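Dhd127_a (Synthetic construct, PDB 6DLM) is a computationally designed helical hairpin that pairs with a second designed chain, Dhd127_b, to form a coiled-coil heterodimer. Local coordinates at residues Y6-L11 with R68-R73; R20-L25 with R54-A59. All blocks are in the same frame, centred on the assembly; numbering follows the deposited sequence. Where two conformers were deposited one is given.

Overall arrangement
The chain is a hairpin of two long antiparallel helices, 3-37 and 44-73, and both contacts join these same two helices. Contact 1 (6-11 with 68-73) lies at the end of the hairpin where the two chain termini lie, its centre about 19 Å from the centre of the chain. Contact 2 (20-25 with 54-59) sits about 2 Å from that centre. Following the chain, the order is 6-11, 20-25, 54-59, 68-73, so contact 2 falls within the span bracketed by contact 1. Their centres are about 21 Å apart, and the nearest atoms about 8 Å. The helices are thus held together at mid-length and at the open end, each time beside the partner chain.

Contact 1: residues Y6-L11 with R68-R73; sequences YLLKEL and REIRER
Leu7 points at segment 68-73 of helix 44-73, its side chain roughly perpendicular to those of Glu69 and Arg73. Its CD2 rests on Glu69 CB at 3.8 Å, while CD1 reaches Arg73 CD at 3.5 Å. Arg73 runs extended from CG to NE and turns back to Glu69, where NH2 donates to Glu69 OE1 (3.2 Å). This oxygen lies in the guanidinium plane but is met on its syn side, 31° out of the carboxylate plane; a weak bond from Arg73 NE supplements the grip. Leu7 therefore packs against the aliphatic parts of an ion pair whose charged ends engage each other.

Deeper in, Ile70 sends CG1 to Leu7 CB (3.9 Å) and CD1 against two leucines. With CG1 anti to the carbonyl carbon (chi1 -70°), CD1 meets Leu11 CD2 at 3.6 Å and Leu8 CD2 at 3.9 Å, both side chains crossing Ile70 at about a right angle.

The two segments run antiparallel at 157°, their axes 10.3 Å apart. Leu11 also packs on Val63, Thr66 and His67 of helix 44-73, while Leu8 and Ile70 meet Leu71 and Ile8 of the Dhd127_b chain.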
loop_
_atom_site.group_PDB
_atom_site.type_symbol
_atom_site.label_atom_id
_atom_site.label_comp_id
_atom_site.label_asym_id
_atom_site.label_seq_id
_atom_site.Cartn_x
_atom_site.Cartn_y
_atom_site.Cartn_z
ATOM N N TYR A 6 -20.011 -11.229 3.310
ATOM C CA TYR A 6 -19.237 -10.677 4.415
ATOM C C TYR A 6 -17.768 -10.531 3.990
ATOM O O TYR A 6 -17.158 -9.503 4.261
ATOM C CB TYR A 6 -19.300 -11.562 5.655
ATOM C CG TYR A 6 -20.681 -11.954 6.103
ATOM C CD1 TYR A 6 -20.894 -13.169 6.729
ATOM C CD2 TYR A 6 -21.766 -11.124 5.901
ATOM C CE1 TYR A 6 -22.147 -13.548 7.145
ATOM C CE2 TYR A 6 -23.030 -11.494 6.316
ATOM C CZ TYR A 6 -23.210 -12.711 6.937
ATOM O OH TYR A 6 -24.454 -13.114 7.360
ATOM N N LEU A 7 -17.236 -11.547 3.315
ATOM C CA LEU A 7 -15.863 -11.495 2.842
ATOM C C LEU A 7 -15.628 -10.364 1.844
ATOM O O LEU A 7 -14.618 -9.696 1.920
ATOM C CB LEU A 7 -15.474 -12.805 2.166
ATOM C CG LEU A 7 -14.935 -13.884 3.086
ATOM C CD1 LEU A 7 -14.956 -15.222 2.368
ATOM C CD2 LEU A 7 -13.531 -13.539 3.557
ATOM N N LEU A 8 -16.531 -10.177 0.890
ATOM C CA LEU A 8 -16.347 -9.100 -0.080
ATOM C C LEU A 8 -16.360 -7.724 0.587
ATOM O O LEU A 8 -15.556 -6.878 0.257
ATOM C CB LEU A 8 -17.387 -9.185 -1.187
ATOM C CG LEU A 8 -17.232 -10.459 -2.015
ATOM C CD1 LEU A 8 -18.356 -10.573 -3.028
ATOM C CD2 LEU A 8 -15.881 -10.484 -2.702
ATOM N N LYS A 9 -17.285 -7.486 1.508
ATOM C CA LYS A 9 -17.270 -6.235 2.248
ATOM C C LYS A 9 -15.997 -6.116 3.125
ATOM O O LYS A 9 -15.426 -5.045 3.211
ATOM C CB LYS A 9 -18.549 -6.074 3.066
ATOM C CG LYS A 9 -19.769 -5.774 2.208
ATOM C CD LYS A 9 -21.050 -5.853 3.019
ATOM C CE LYS A 9 -22.172 -5.076 2.366
ATOM N NZ LYS A 9 -22.168 -5.248 0.893
ATOM N N GLU A 10 -15.568 -7.197 3.778
ATOM C CA GLU A 10 -14.349 -7.171 4.571
ATOM C C GLU A 10 -13.161 -6.856 3.664
ATOM O O GLU A 10 -12.291 -6.085 4.035
ATOM C CB GLU A 10 -14.138 -8.507 5.289
ATOM C CG GLU A 10 -12.849 -8.575 6.096
ATOM C CD GLU A 10 -12.821 -9.700 7.127
ATOM O OE1 GLU A 10 -11.712 -10.143 7.476
ATOM O OE2 GLU A 10 -13.888 -10.122 7.591
ATOM N N LEU A 11 -13.132 -7.438 2.470
ATOM C CA LEU A 11 -12.059 -7.156 1.545
ATOM C C LEU A 11 -12.040 -5.663 1.180
ATOM O O LEU A 11 -11.014 -5.080 1.098
ATOM C CB LEU A 11 -12.209 -8.010 0.293
ATOM C CG LEU A 11 -11.141 -7.848 -0.756
ATOM C CD1 LEU A 11 -9.761 -8.049 -0.166
ATOM C CD2 LEU A 11 -11.362 -8.798 -1.914
ATOM N N ARG A 68 -7.709 -15.812 -0.526
ATOM C CA ARG A 68 -7.749 -17.265 -0.414
ATOM C C ARG A 68 -9.103 -17.724 0.126
ATOM O O ARG A 68 -9.682 -18.646 -0.411
ATOM C CB ARG A 68 -6.641 -17.775 0.491
ATOM C CG ARG A 68 -6.665 -19.282 0.701
ATOM C CD ARG A 68 -5.616 -19.720 1.702
ATOM N NE ARG A 68 -5.779 -19.009 2.960
ATOM C CZ ARG A 68 -6.696 -19.311 3.869
ATOM N NH1 ARG A 68 -7.521 -20.324 3.660
ATOM N NH2 ARG A 68 -6.791 -18.598 4.980
ATOM N N GLU A 69 -9.631 -17.069 1.153
ATOM C CA GLU A 69 -10.943 -17.438 1.655
ATOM C C GLU A 69 -12.002 -17.266 0.557
ATOM O O GLU A 69 -12.860 -18.116 0.410
ATOM C CB GLU A 69 -11.310 -16.581 2.866
ATOM C CG GLU A 69 -10.417 -16.793 4.073
ATOM C CD GLU A 69 -10.867 -17.957 4.929
ATOM O OE1 GLU A 69 -11.834 -18.629 4.549
ATOM O OE2 GLU A 69 -10.247 -18.196 5.974
ATOM N N ILE A 70 -11.917 -16.190 -0.211
ATOM C CA ILE A 70 -12.877 -15.973 -1.276
ATOM C C ILE A 70 -12.778 -17.063 -2.337
ATOM O O ILE A 70 -13.787 -17.624 -2.718
ATOM C CB ILE A 70 -12.712 -14.596 -1.922
ATOM C CG1 ILE A 70 -13.153 -13.510 -0.943
ATOM C CG2 ILE A 70 -13.536 -14.506 -3.195
ATOM C CD1 ILE A 70 -12.617 -12.144 -1.272
ATOM N N ARG A 71 -11.568 -17.444 -2.733
ATOM C CA ARG A 71 -11.406 -18.502 -3.729
ATOM C C ARG A 71 -11.915 -19.855 -3.241
ATOM O O ARG A 71 -12.647 -20.526 -3.940
ATOM C CB ARG A 71 -9.939 -18.651 -4.133
ATOM C CG ARG A 71 -9.356 -17.427 -4.791
ATOM C CD ARG A 71 -8.057 -17.750 -5.507
ATOM N NE ARG A 71 -7.589 -16.600 -6.267
ATOM C CZ ARG A 71 -6.692 -15.730 -5.830
ATOM N NH1 ARG A 71 -6.138 -15.880 -4.639
ATOM N NH2 ARG A 71 -6.337 -14.717 -6.595
ATOM N N GLU A 72 -11.605 -20.189 -1.994
ATOM C CA GLU A 72 -12.038 -21.454 -1.399
ATOM C C GLU A 72 -13.569 -21.562 -1.365
ATOM O O GLU A 72 -14.100 -22.648 -1.491
ATOM C CB GLU A 72 -11.459 -21.635 0.001
ATOM C CG GLU A 72 -9.944 -21.718 0.026
ATOM C CD GLU A 72 -9.390 -21.974 1.412
ATOM O OE1 GLU A 72 -10.157 -21.873 2.390
ATOM O OE2 GLU A 72 -8.184 -22.274 1.523
ATOM N N ARG A 73 -14.231 -20.437 -1.184
ATOM C CA ARG A 73 -15.679 -20.404 -1.188
ATOM C C ARG A 73 -16.355 -20.263 -2.581
ATOM O O ARG A 73 -17.563 -20.363 -2.655
ATOM C CB ARG A 73 -16.159 -19.350 -0.186
ATOM C CG ARG A 73 -15.824 -19.750 1.244
ATOM C CD ARG A 73 -15.860 -18.605 2.243
ATOM N NE ARG A 73 -15.053 -18.897 3.424
ATOM C CZ ARG A 73 -15.518 -19.457 4.531
ATOM N NH1 ARG A 73 -16.790 -19.800 4.617
ATOM N NH2 ARG A 73 -14.708 -19.691 5.546
#

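Contact 2: residues R20-L25 with R54-A59; sequences RLLERL and RELEKA
Leu56 holds CG anti to its carbonyl carbon (chi1 -82°), which carries both methyls toward segment 20-25 of helix 3-37, where three leucines receive them. Leu25 has the other setting, CG opposite the backbone N (chi1 170°), and its CD2 comes to 3.5 Å from Leu56 CD1, closer than carbon atoms normally pack. The second methyl, Leu56 CD2, is shared: Leu21 CB lies 3.6 Å from it, and Leu22 CD2 approaches Leu56 CD2 at the same 3.6 Å.

The approaches differ. Leu21 and Leu56 lie alongside one another, pointing opposite ways, whereas Leu22 and Leu25 cross Leu56 obliquely. Leu21 CD1 also comes within 4.4 Å of Glu55 CB, and in the conformer given the Glu55 carboxylate turns away toward Lys58 of its own helix.

An alanine in place of Leu56 would probably open a gap between the helices, taking from Leu22 and Leu25 the methyls they pack on and leaving Leu21 with less support.

Leu56 also touches Leu18, and on the partner side it packs on Leu26 of the Dhd127_b chain, while Leu22 meets Ile22 of that chain. Leucine packing between near-antiparallel helices, their axes here 10.3 Å apart at 156°, with a second chain adding side chains to the core, is that of a helical-hairpin coiled-coil bundle, in this case one half of a designed heterodimer.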
loop_
_atom_site.group_PDB
_atom_site.type_symbol
_atom_site.label_atom_id
_atom_site.label_comp_id
_atom_site.label_asym_id
_atom_site.label_seq_id
_atom_site.Cartn_x
_atom_site.Cartn_y
_atom_site.Cartn_z
ATOM N N ARG A 20 -5.096 3.955 2.752
ATOM C CA ARG A 20 -4.859 5.068 3.664
ATOM C C ARG A 20 -3.465 5.017 4.303
ATOM O O ARG A 20 -2.794 6.028 4.373
ATOM C CB ARG A 20 -5.917 5.130 4.768
ATOM C CG ARG A 20 -7.318 5.433 4.269
ATOM C CD ARG A 20 -8.297 5.611 5.428
ATOM N NE ARG A 20 -8.445 4.405 6.230
ATOM C CZ ARG A 20 -9.411 3.510 6.073
ATOM N NH1 ARG A 20 -10.327 3.672 5.135
ATOM N NH2 ARG A 20 -9.459 2.447 6.848
ATOM N N LEU A 21 -3.048 3.818 4.702
ATOM C CA LEU A 21 -1.734 3.608 5.298
ATOM C C LEU A 21 -0.615 3.931 4.320
ATOM O O LEU A 21 0.369 4.549 4.669
ATOM C CB LEU A 21 -1.571 2.150 5.699
ATOM C CG LEU A 21 -2.077 1.686 7.047
ATOM C CD1 LEU A 21 -1.347 0.400 7.399
ATOM C CD2 LEU A 21 -1.824 2.737 8.112
ATOM N N LEU A 22 -0.782 3.486 3.085
ATOM C CA LEU A 22 0.206 3.745 2.043
ATOM C C LEU A 22 0.305 5.253 1.823
ATOM O O LEU A 22 1.397 5.788 1.750
ATOM C CB LEU A 22 -0.165 3.092 0.721
ATOM C CG LEU A 22 -0.090 1.572 0.691
ATOM C CD1 LEU A 22 -0.898 1.031 -0.469
ATOM C CD2 LEU A 22 1.356 1.123 0.589
ATOM N N GLU A 23 -0.833 5.926 1.746
ATOM C CA GLU A 23 -0.821 7.377 1.575
ATOM C C GLU A 23 -0.112 8.043 2.769
ATOM O O GLU A 23 0.626 8.995 2.574
ATOM C CB GLU A 23 -2.238 7.928 1.379
ATOM C CG GLU A 23 -2.908 7.419 0.116
ATOM C CD GLU A 23 -4.385 7.783 0.017
ATOM O OE1 GLU A 23 -4.830 8.132 -1.083
ATOM O OE2 GLU A 23 -5.098 7.712 1.031
ATOM N N ARG A 24 -0.337 7.527 3.969
ATOM C CA ARG A 24 0.337 8.043 5.147
ATOM C C ARG A 24 1.854 7.837 5.060
ATOM O O ARG A 24 2.613 8.744 5.345
ATOM C CB ARG A 24 -0.195 7.352 6.395
ATOM C CG ARG A 24 0.470 7.788 7.677
ATOM C CD ARG A 24 -0.229 7.153 8.866
ATOM N NE ARG A 24 0.679 6.921 9.972
ATOM C CZ ARG A 24 0.471 6.019 10.919
ATOM N NH1 ARG A 24 -0.617 5.267 10.891
ATOM N NH2 ARG A 24 1.346 5.875 11.895
ATOM N N LEU A 25 2.292 6.652 4.640
ATOM C CA LEU A 25 3.709 6.391 4.493
ATOM C C LEU A 25 4.354 7.323 3.464
ATOM O O LEU A 25 5.430 7.852 3.716
ATOM C CB LEU A 25 3.919 4.940 4.072
ATOM C CG LEU A 25 5.331 4.558 3.633
ATOM C CD1 LEU A 25 6.330 4.827 4.739
ATOM C CD2 LEU A 25 5.383 3.100 3.214
ATOM N N ARG A 54 6.246 -2.288 8.393
ATOM C CA ARG A 54 5.899 -3.554 9.027
ATOM C C ARG A 54 4.396 -3.747 9.027
ATOM O O ARG A 54 3.892 -4.782 8.641
ATOM C CB ARG A 54 6.385 -3.548 10.478
ATOM C CG ARG A 54 6.556 -4.929 11.092
ATOM C CD ARG A 54 6.690 -4.918 12.619
ATOM N NE ARG A 54 7.448 -3.783 13.147
ATOM C CZ ARG A 54 8.701 -3.500 12.817
ATOM N NH1 ARG A 54 9.302 -2.448 13.350
ATOM N NH2 ARG A 54 9.348 -4.256 11.943
ATOM N N GLU A 55 3.676 -2.693 9.378
ATOM C CA GLU A 55 2.226 -2.744 9.385
ATOM C C GLU A 55 1.657 -2.941 7.974
ATOM O O GLU A 55 0.666 -3.628 7.795
ATOM C CB GLU A 55 1.654 -1.508 10.069
ATOM C CG GLU A 55 2.090 -1.409 11.523
ATOM C CD GLU A 55 1.669 -2.625 12.340
ATOM O OE1 GLU A 55 0.470 -2.940 12.339
ATOM O OE2 GLU A 55 2.529 -3.259 12.984
ATOM N N LEU A 56 2.256 -2.278 6.991
ATOM C CA LEU A 56 1.805 -2.416 5.613
ATOM C C LEU A 56 2.009 -3.844 5.076
ATOM O O LEU A 56 1.143 -4.398 4.429
ATOM C CB LEU A 56 2.521 -1.403 4.731
ATOM C CG LEU A 56 1.869 -0.026 4.788
ATOM C CD1 LEU A 56 2.834 1.066 4.385
ATOM C CD2 LEU A 56 0.633 -0.026 3.909
ATOM N N GLU A 57 3.163 -4.431 5.365
ATOM C CA GLU A 57 3.443 -5.788 4.938
ATOM C C GLU A 57 2.409 -6.741 5.546
ATOM O O GLU A 57 1.911 -7.607 4.857
ATOM C CB GLU A 57 4.849 -6.199 5.366
ATOM C CG GLU A 57 5.941 -5.435 4.660
ATOM C CD GLU A 57 7.302 -5.615 5.300
ATOM O OE1 GLU A 57 7.392 -6.238 6.377
ATOM O OE2 GLU A 57 8.284 -5.116 4.730
ATOM N N LYS A 58 2.099 -6.531 6.814
ATOM C CA LYS A 58 1.099 -7.324 7.508
ATOM C C LYS A 58 -0.291 -7.148 6.864
ATOM O O LYS A 58 -1.000 -8.124 6.672
ATOM C CB LYS A 58 1.082 -6.934 8.984
ATOM C CG LYS A 58 -0.162 -7.335 9.744
ATOM C CD LYS A 58 0.009 -7.063 11.234
ATOM C CE LYS A 58 -1.319 -6.793 11.905
ATOM N NZ LYS A 58 -1.851 -5.456 11.526
ATOM N N ALA A 59 -0.658 -5.918 6.519
ATOM C CA ALA A 59 -1.941 -5.671 5.857
ATOM C C ALA A 59 -2.021 -6.377 4.492
ATOM O O ALA A 59 -3.035 -6.964 4.157
ATOM C CB ALA A 59 -2.181 -4.184 5.700
#